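Local coordinates for putative phosphoenolpyruvate-dependent sugar phosphotransferase system (PTS) permease (Klebsiella pneumoniae subsp. pneumoniae, PDB 3MTQ), which probably serves as a mannose-type IIA component of a bacterial sugar phosphotransferase system, relaying phosphoryl groups during sugar uptake, at residues M20-Y24 and Q47-H51; F26-G30 and D85-V91; L36-V40 and L110-I115. All blocks are in the same frame, centred on the assembly; numbering follows the deposited sequence.

Contact 1 of 3, residues M20-Y24 and Q47-H51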
loop_
_atom_site.group_PDB
_atom_site.type_symbol
_atom_site.label_atom_id
_atom_site.label_comp_id
_atom_site.label_asym_id
_atom_site.label_seq_id
_atom_site.Cartn_x
_atom_site.Cartn_y
_atom_site.Cartn_z
HETATM N N MSE A 20 20.873 -11.714 14.947
HETATM C CA MSE A 20 20.751 -10.375 14.387
HETATM C C MSE A 20 19.371 -9.826 14.655
HETATM O O MSE A 20 18.371 -10.572 14.628
HETATM C CB MSE A 20 20.993 -10.419 12.890
HETATM C CG MSE A 20 22.423 -10.648 12.527
HETATM SE SE MSE A 20 23.538 -9.080 12.556
HETATM C CE MSE A 20 22.518 -8.047 11.259
ATOM N N LYS A 21 19.312 -8.524 14.945
ATOM C CA LYS A 21 18.018 -7.878 15.109
ATOM C C LYS A 21 17.644 -7.200 13.813
ATOM O O LYS A 21 18.467 -6.590 13.137
ATOM C CB LYS A 21 17.935 -6.897 16.278
ATOM C CG LYS A 21 16.515 -6.404 16.477
ATOM C CD LYS A 21 16.076 -6.337 17.935
ATOM C CE LYS A 21 14.578 -6.162 18.037
ATOM N NZ LYS A 21 13.793 -7.440 17.932
ATOM N N ARG A 22 16.389 -7.379 13.452
ATOM C CA ARG A 22 15.822 -6.784 12.261
ATOM C C ARG A 22 14.794 -5.759 12.722
ATOM O O ARG A 22 13.905 -6.115 13.523
ATOM C CB ARG A 22 15.193 -7.890 11.435
ATOM C CG ARG A 22 14.664 -7.511 10.068
ATOM C CD ARG A 22 14.354 -8.773 9.309
ATOM N NE ARG A 22 15.516 -9.347 8.628
ATOM C CZ ARG A 22 15.675 -10.644 8.352
ATOM N NH1 ARG A 22 14.779 -11.545 8.750
ATOM N NH2 ARG A 22 16.761 -11.054 7.714
ATOM N N HIS A 23 14.960 -4.509 12.234
ATOM C CA HIS A 23 14.044 -3.419 12.466
ATOM C C HIS A 23 13.427 -2.992 11.134
ATOM O O HIS A 23 14.075 -3.078 10.087
ATOM C CB HIS A 23 14.746 -2.198 13.067
ATOM C CG HIS A 23 15.612 -2.488 14.258
ATOM N ND1 HIS A 23 15.133 -2.451 15.553
ATOM C CD2 HIS A 23 16.945 -2.712 14.355
ATOM C CE1 HIS A 23 16.126 -2.695 16.389
ATOM N NE2 HIS A 23 17.236 -2.849 15.688
ATOM N N TYR A 24 12.164 -2.575 11.177
ATOM C CA TYR A 24 11.465 -2.102 9.979
ATOM C C TYR A 24 11.020 -0.652 10.158
ATOM O O TYR A 24 10.592 -0.244 11.269
ATOM C CB TYR A 24 10.242 -2.980 9.672
ATOM C CG TYR A 24 10.486 -4.483 9.651
ATOM C CD1 TYR A 24 10.594 -5.181 8.447
ATOM C CD2 TYR A 24 10.577 -5.206 10.831
ATOM C CE1 TYR A 24 10.799 -6.543 8.432
ATOM C CE2 TYR A 24 10.794 -6.570 10.826
ATOM C CZ TYR A 24 10.904 -7.235 9.620
ATOM O OH TYR A 24 11.102 -8.597 9.658
ATOM N N GLN A 47 3.237 -4.937 16.515
ATOM C CA GLN A 47 4.539 -5.025 15.902
ATOM C C GLN A 47 5.530 -4.049 16.528
ATOM O O GLN A 47 5.776 -2.972 16.010
ATOM C CB GLN A 47 4.421 -4.815 14.389
ATOM C CG GLN A 47 3.566 -5.881 13.670
ATOM C CD GLN A 47 4.190 -7.272 13.714
ATOM O OE1 GLN A 47 5.417 -7.414 13.660
ATOM N NE2 GLN A 47 3.340 -8.318 13.838
ATOM N N PRO A 48 6.168 -4.480 17.618
ATOM C CA PRO A 48 7.086 -3.631 18.353
ATOM C C PRO A 48 8.302 -3.160 17.537
ATOM O O PRO A 48 8.834 -2.098 17.825
ATOM C CB PRO A 48 7.526 -4.514 19.529
ATOM C CG PRO A 48 7.252 -5.872 19.156
ATOM C CD PRO A 48 6.136 -5.857 18.148
ATOM N N ASP A 49 8.711 -3.916 16.509
ATOM C CA ASP A 49 9.869 -3.536 15.717
ATOM C C ASP A 49 9.594 -2.864 14.374
ATOM O O ASP A 49 10.519 -2.714 13.545
ATOM C CB ASP A 49 10.765 -4.755 15.534
ATOM C CG ASP A 49 11.261 -5.282 16.867
ATOM O OD1 ASP A 49 11.786 -4.445 17.640
ATOM O OD2 ASP A 49 11.053 -6.484 17.160
ATOM N N ILE A 50 8.351 -2.426 14.167
ATOM C CA ILE A 50 8.015 -1.583 13.019
ATOM C C ILE A 50 7.867 -0.170 13.520
ATOM O O ILE A 50 7.090 0.083 14.440
ATOM C CB ILE A 50 6.738 -2.028 12.319
ATOM C CG1 ILE A 50 6.887 -3.480 11.773
ATOM C CG2 ILE A 50 6.387 -1.027 11.203
ATOM C CD1 ILE A 50 5.605 -4.065 11.141
ATOM N N HIS A 51 8.618 0.742 12.930
ATOM C CA HIS A 51 8.574 2.150 13.271
ATOM C C HIS A 51 8.011 2.860 12.096
ATOM O O HIS A 51 8.172 2.432 10.950
ATOM C CB HIS A 51 9.970 2.644 13.635
ATOM C CG HIS A 51 10.606 1.796 14.683
ATOM N ND1 HIS A 51 10.508 2.082 16.030
ATOM C CD2 HIS A 51 11.240 0.605 14.594
ATOM C CE1 HIS A 51 11.091 1.119 16.722
ATOM N NE2 HIS A 51 11.537 0.208 15.874
HETATM O O HOH W 1 12.561 -8.135 14.533
HETATM O O HOH W 2 12.863 -1.990 16.875
#
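K21 reaches across to D49 and sets its ammonium against the carboxylate, a salt bridge of 3.0 Å from NZ of K21 to OD2 of D49. The lysine CG, anti to the backbone N (chi1 -173°), lies over one face of the H23 ring, off toward its rim; the bends at chi2 and chi4 then bring NZ onto OD2 from above the carboxylate plane. A long, flexible residue suits this partly exposed end of the pairing. The other carboxylate oxygen, OD1 of D49, accepts a bond of 2.8 Å from a water that also sits in the planes of two imidazoles, at ND1 of H23 and NE2 of H51. One water thus ties together three polar side chains, and H23 is held at its far nitrogen by D78. Beneath them the parallel pairing begins: Y24 N donates to D49 O at 2.9 Å, nearly straight, and H51 N to Y24 O at 2.8 Å. On the apolar side Y24 CB packs on I50 CG1 at 4.0 Å. Y24 also touches L119 of helix 112-120, and I50 touches L37 of helix 32-44, while F74 lies against both histidines. The contact joins the two strands of the beta-alpha-beta unit 22-29, 32-44, 50-55, with strand 79-84 on the other side of strand 22-29.

Contact 2 of 3, residues F26-G30 and D85-V91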
loop_
_atom_site.group_PDB
_atom_site.type_symbol
_atom_site.label_atom_id
_atom_site.label_comp_id
_atom_site.label_asym_id
_atom_site.label_seq_id
_atom_site.Cartn_x
_atom_site.Cartn_y
_atom_site.Cartn_z
ATOM N N PHE A 26 8.413 1.964 8.145
ATOM C CA PHE A 26 7.458 2.333 7.110
ATOM C C PHE A 26 7.526 3.823 7.013
ATOM O O PHE A 26 7.331 4.557 8.036
ATOM C CB PHE A 26 6.000 1.946 7.393
ATOM C CG PHE A 26 5.731 0.467 7.575
ATOM C CD1 PHE A 26 6.672 -0.522 7.263
ATOM C CD2 PHE A 26 4.472 0.075 8.021
ATOM C CE1 PHE A 26 6.366 -1.866 7.468
ATOM C CE2 PHE A 26 4.166 -1.264 8.197
ATOM C CZ PHE A 26 5.107 -2.227 7.928
ATOM N N ALA A 27 7.822 4.301 5.805
ATOM C CA ALA A 27 7.969 5.727 5.560
ATOM C C ALA A 27 7.060 6.232 4.443
ATOM O O ALA A 27 7.050 5.723 3.331
ATOM C CB ALA A 27 9.410 6.108 5.320
ATOM N N SER A 28 6.242 7.217 4.760
ATOM C CA SER A 28 5.250 7.710 3.775
ATOM C C SER A 28 5.013 9.214 3.815
ATOM O O SER A 28 5.266 9.879 4.836
ATOM C CB SER A 28 3.912 6.968 3.963
ATOM O OG SER A 28 3.259 7.402 5.187
ATOM N N HIS A 29 4.501 9.725 2.688
ATOM C CA HIS A 29 3.812 11.020 2.656
ATOM C C HIS A 29 2.569 10.852 3.501
ATOM O O HIS A 29 1.732 10.010 3.285
ATOM C CB HIS A 29 3.401 11.420 1.225
ATOM C CG HIS A 29 4.542 11.669 0.284
ATOM N ND1 HIS A 29 5.248 10.648 -0.323
ATOM C CD2 HIS A 29 5.030 12.822 -0.230
ATOM C CE1 HIS A 29 6.162 11.167 -1.123
ATOM N NE2 HIS A 29 6.036 12.484 -1.106
ATOM N N GLY A 30 2.402 11.649 4.552
ATOM C CA GLY A 30 1.176 11.508 5.279
ATOM C C GLY A 30 1.078 10.247 6.119
ATOM O O GLY A 30 2.069 9.544 6.359
ATOM N N ASP A 85 6.614 4.695 0.714
ATOM C CA ASP A 85 5.388 4.684 -0.105
ATOM C C ASP A 85 5.641 4.608 -1.614
ATOM O O ASP A 85 4.970 3.855 -2.342
ATOM C CB ASP A 85 4.477 5.891 0.182
ATOM C CG ASP A 85 5.156 7.271 0.035
ATOM O OD1 ASP A 85 6.369 7.424 -0.220
ATOM O OD2 ASP A 85 4.429 8.258 0.375
ATOM N N ILE A 86 6.573 5.420 -2.098
ATOM C CA ILE A 86 6.756 5.445 -3.568
ATOM C C ILE A 86 8.129 5.850 -4.013
ATOM O O ILE A 86 8.735 6.798 -3.541
ATOM C CB ILE A 86 5.655 6.347 -4.251
ATOM C CG1 ILE A 86 5.696 6.299 -5.759
ATOM C CG2 ILE A 86 5.764 7.825 -3.807
ATOM C CD1 ILE A 86 4.428 6.880 -6.428
ATOM N N PHE A 87 8.615 5.114 -5.029
ATOM C CA PHE A 87 9.869 5.391 -5.630
ATOM C C PHE A 87 9.858 6.769 -6.341
ATOM O O PHE A 87 8.884 7.133 -7.029
ATOM C CB PHE A 87 10.239 4.247 -6.635
ATOM C CG PHE A 87 11.639 4.397 -7.226
ATOM C CD1 PHE A 87 12.756 3.927 -6.548
ATOM C CD2 PHE A 87 11.826 5.056 -8.445
ATOM C CE1 PHE A 87 14.059 4.090 -7.088
ATOM C CE2 PHE A 87 13.117 5.226 -8.996
ATOM C CZ PHE A 87 14.232 4.753 -8.301
ATOM N N ALA A 88 10.931 7.532 -6.176
ATOM C CA ALA A 88 11.078 8.860 -6.846
ATOM C C ALA A 88 10.315 9.973 -6.118
ATOM O O ALA A 88 10.490 11.169 -6.422
ATOM C CB ALA A 88 10.648 8.817 -8.284
ATOM N N GLY A 89 9.448 9.587 -5.197
ATOM C CA GLY A 89 8.873 10.547 -4.273
ATOM C C GLY A 89 9.911 11.062 -3.302
ATOM O O GLY A 89 10.962 10.441 -3.106
ATOM N N SER A 90 9.582 12.162 -2.619
ATOM C CA SER A 90 10.516 12.809 -1.705
ATOM C C SER A 90 10.890 11.983 -0.486
ATOM O O SER A 90 12.011 12.102 0.009
ATOM C CB SER A 90 10.022 14.179 -1.244
ATOM O OG SER A 90 10.156 15.148 -2.274
ATOM N N VAL A 91 9.971 11.181 0.023
ATOM C CA VAL A 91 10.299 10.319 1.142
ATOM C C VAL A 91 11.315 9.259 0.740
ATOM O O VAL A 91 12.343 9.115 1.397
ATOM C CB VAL A 91 9.060 9.698 1.741
ATOM C CG1 VAL A 91 9.445 8.747 2.864
ATOM C CG2 VAL A 91 8.087 10.797 2.239
HETATM O O HOH W 3 7.250 13.643 -3.483
#
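D85 grips H29 twice through one oxygen. OD2 of D85 accepts from ND1 of H29 at 2.6 Å, on the syn side of the carboxylate and in the plane of the ring, and from the backbone N of H29 at 2.7 Å, from above the carboxylate plane. The two flat groups lie 27° apart, nearly coplanar. With CG between its backbone N and carbonyl carbon (chi1 55°), the short aspartate turns back toward strand 26-29, while D85 N holds the strand through A27 O at 2.8 Å. The ND1 bond fixes the rotation of the imidazole, and the bonds of H29 N and D85 N tie the loop to the strand. I86 comes next and brings its CG2 near CE1 of H29, obliquely to the ring. It also opens a type II turn that runs to G89. G89 takes the N-cap position, its CA close to the edge of the H29 ring, where a residue without a side chain fits. S90 begins the helix, and its N-H donates to a water that also lies 2.9 Å from NE2 of H29, linking the far side of the ring to the helix start. V91 closes the walk: CG2 lies over one face of the H29 ring, a CH-pi contact at 4.0 Å from the centroid, and CG1 packs on A27 CB at 3.6 Å. Its branched side chain can serve both neighbours. In mannose-type IIA domains a histidine at the end of the first strand carries the phosphoryl group, and H29 is consistent with that role. The site lies at the C-terminal end of strand 22-29, between helices 32-44 and 90-96, with L42 of the second subunit packed on H29.

Contact 3 of 3, residues L36-V40 and L110-I115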
loop_
_atom_site.group_PDB
_atom_site.type_symbol
_atom_site.label_atom_id
_atom_site.label_comp_id
_atom_site.label_asym_id
_atom_site.label_seq_id
_atom_site.Cartn_x
_atom_site.Cartn_y
_atom_site.Cartn_z
ATOM N N LEU A 36 -1.185 1.539 7.442
ATOM C CA LEU A 36 -0.691 0.220 7.017
ATOM C C LEU A 36 -0.263 -0.648 8.215
ATOM O O LEU A 36 -0.588 -1.825 8.289
ATOM C CB LEU A 36 0.492 0.340 6.027
ATOM C CG LEU A 36 1.002 -0.992 5.451
ATOM C CD1 LEU A 36 -0.119 -1.712 4.774
ATOM C CD2 LEU A 36 2.105 -0.691 4.476
ATOM N N LEU A 37 0.457 -0.052 9.157
ATOM C CA LEU A 37 0.818 -0.751 10.403
ATOM C C LEU A 37 -0.447 -1.222 11.133
ATOM O O LEU A 37 -0.460 -2.266 11.721
ATOM C CB LEU A 37 1.689 0.136 11.293
ATOM C CG LEU A 37 2.127 -0.502 12.617
ATOM C CD1 LEU A 37 2.945 -1.740 12.332
ATOM C CD2 LEU A 37 2.923 0.529 13.444
ATOM N N ASN A 38 -1.499 -0.425 11.091
ATOM C CA ASN A 38 -2.796 -0.824 11.662
ATOM C C ASN A 38 -3.326 -2.114 11.036
ATOM O O ASN A 38 -3.706 -3.052 11.743
ATOM C CB ASN A 38 -3.787 0.328 11.567
ATOM C CG ASN A 38 -5.066 0.054 12.283
ATOM O OD1 ASN A 38 -6.151 0.330 11.754
ATOM N ND2 ASN A 38 -4.967 -0.485 13.501
ATOM N N SER A 39 -3.293 -2.190 9.710
ATOM C CA SER A 39 -3.696 -3.386 8.982
ATOM C C SER A 39 -2.915 -4.622 9.420
ATOM O O SER A 39 -3.506 -5.685 9.681
ATOM C CB SER A 39 -3.524 -3.168 7.488
ATOM O OG SER A 39 -4.436 -2.203 7.008
ATOM N N VAL A 40 -1.604 -4.460 9.457
ATOM C CA VAL A 40 -0.650 -5.516 9.760
ATOM C C VAL A 40 -0.935 -6.048 11.149
ATOM O O VAL A 40 -0.909 -7.234 11.399
ATOM C CB VAL A 40 0.794 -4.976 9.674
ATOM C CG1 VAL A 40 1.833 -5.986 10.273
ATOM C CG2 VAL A 40 1.150 -4.507 8.229
ATOM N N LEU A 110 5.399 0.499 -0.463
ATOM C CA LEU A 110 4.645 -0.080 0.602
ATOM C C LEU A 110 3.310 -0.654 0.197
ATOM O O LEU A 110 2.535 -0.027 -0.537
ATOM C CB LEU A 110 4.319 1.000 1.641
ATOM C CG LEU A 110 5.209 1.365 2.783
ATOM C CD1 LEU A 110 4.449 2.474 3.488
ATOM C CD2 LEU A 110 5.448 0.197 3.736
ATOM N N ASN A 111 3.027 -1.840 0.717
ATOM C CA ASN A 111 1.778 -2.534 0.479
ATOM C C ASN A 111 1.671 -3.670 1.458
ATOM O O ASN A 111 2.661 -4.084 2.057
ATOM C CB ASN A 111 1.685 -3.036 -1.007
ATOM C CG ASN A 111 2.652 -4.154 -1.320
ATOM O OD1 ASN A 111 2.393 -5.335 -1.015
ATOM N ND2 ASN A 111 3.763 -3.813 -1.979
ATOM N N LEU A 112 0.464 -4.112 1.699
ATOM C CA LEU A 112 0.188 -5.093 2.725
ATOM C C LEU A 112 0.736 -6.474 2.403
ATOM O O LEU A 112 1.406 -7.108 3.217
ATOM C CB LEU A 112 -1.311 -5.184 2.989
ATOM C CG LEU A 112 -1.776 -6.000 4.202
ATOM C CD1 LEU A 112 -0.956 -5.849 5.536
ATOM C CD2 LEU A 112 -3.300 -5.768 4.444
ATOM N N PRO A 113 0.493 -6.937 1.189
ATOM C CA PRO A 113 1.021 -8.283 1.000
ATOM C C PRO A 113 2.523 -8.346 1.271
ATOM O O PRO A 113 3.017 -9.326 1.857
ATOM C CB PRO A 113 0.742 -8.582 -0.486
ATOM C CG PRO A 113 -0.041 -7.417 -1.050
ATOM C CD PRO A 113 -0.383 -6.455 0.115
ATOM N N LEU A 114 3.276 -7.350 0.822
ATOM C CA LEU A 114 4.743 -7.303 1.041
ATOM C C LEU A 114 5.147 -7.430 2.485
ATOM O O LEU A 114 5.985 -8.257 2.873
ATOM C CB LEU A 114 5.341 -6.037 0.449
ATOM C CG LEU A 114 6.814 -5.764 0.730
ATOM C CD1 LEU A 114 7.660 -6.850 0.039
ATOM C CD2 LEU A 114 7.174 -4.377 0.221
ATOM N N ILE A 115 4.521 -6.610 3.324
ATOM C CA ILE A 115 4.768 -6.694 4.727
ATOM C C ILE A 115 4.413 -8.040 5.384
ATOM O O ILE A 115 5.200 -8.581 6.160
ATOM C CB ILE A 115 4.059 -5.503 5.444
ATOM C CG1 ILE A 115 4.477 -4.197 4.795
ATOM C CG2 ILE A 115 4.422 -5.566 6.915
ATOM C CD1 ILE A 115 5.955 -4.061 4.618
#
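L36 sets its two methyls on the loop and first turn of helix 112-120. CD2 meets L110 CD2 at 3.5 Å, the closest approach between the segments, and CD1 lies over the backbone at L112 N. The side chain leaves with CG anti to the backbone N (chi1 -176°), which points its branch at segment 110-115. One turn on, V40 rests its CG2 against both L112 CD1 and I115 CG2, each at 3.7 Å. Leucine, valine and isoleucine suit a buried interface of this kind, whose links across the segments are all apolar. Toward S39 the fit is looser: its CB stands 4.0 Å from L112 CD2, and its hydroxyl bonds instead to the carbonyl of H29 of the second subunit. This edge faces the partner chain rather than solvent, and L112 also packs on D85 of that subunit. N111 turns away from helix 32-44 and caps its own helix as an asparagine N-cap, OD1 accepting from L114 N at 2.9 Å. Helices 32-44 and 112-120 packed against the same face of a parallel sheet belong to the alpha/beta sandwich of the mannose-type IIA fold, here at the dimer interface.

All three contacts meet around the first strand and the helix that follows it. Contact 1 and contact 2 pin the two ends of strand 22-29, about 19 Å apart between their centres, whereas contact 3 packs a helix-to-helix layer against that strand, with F26 reaching I115 and L110. Contact 3 is fully buried and apolar; contact 2 is buried too but polar, built on a histidine and a carboxylate; contact 1 is partly buried, mixing a salt bridge and water with strand pairing. Contacts 2 and 3 both reach the second subunit, while contact 1, at the other end of the strand from the probable active site, touches none.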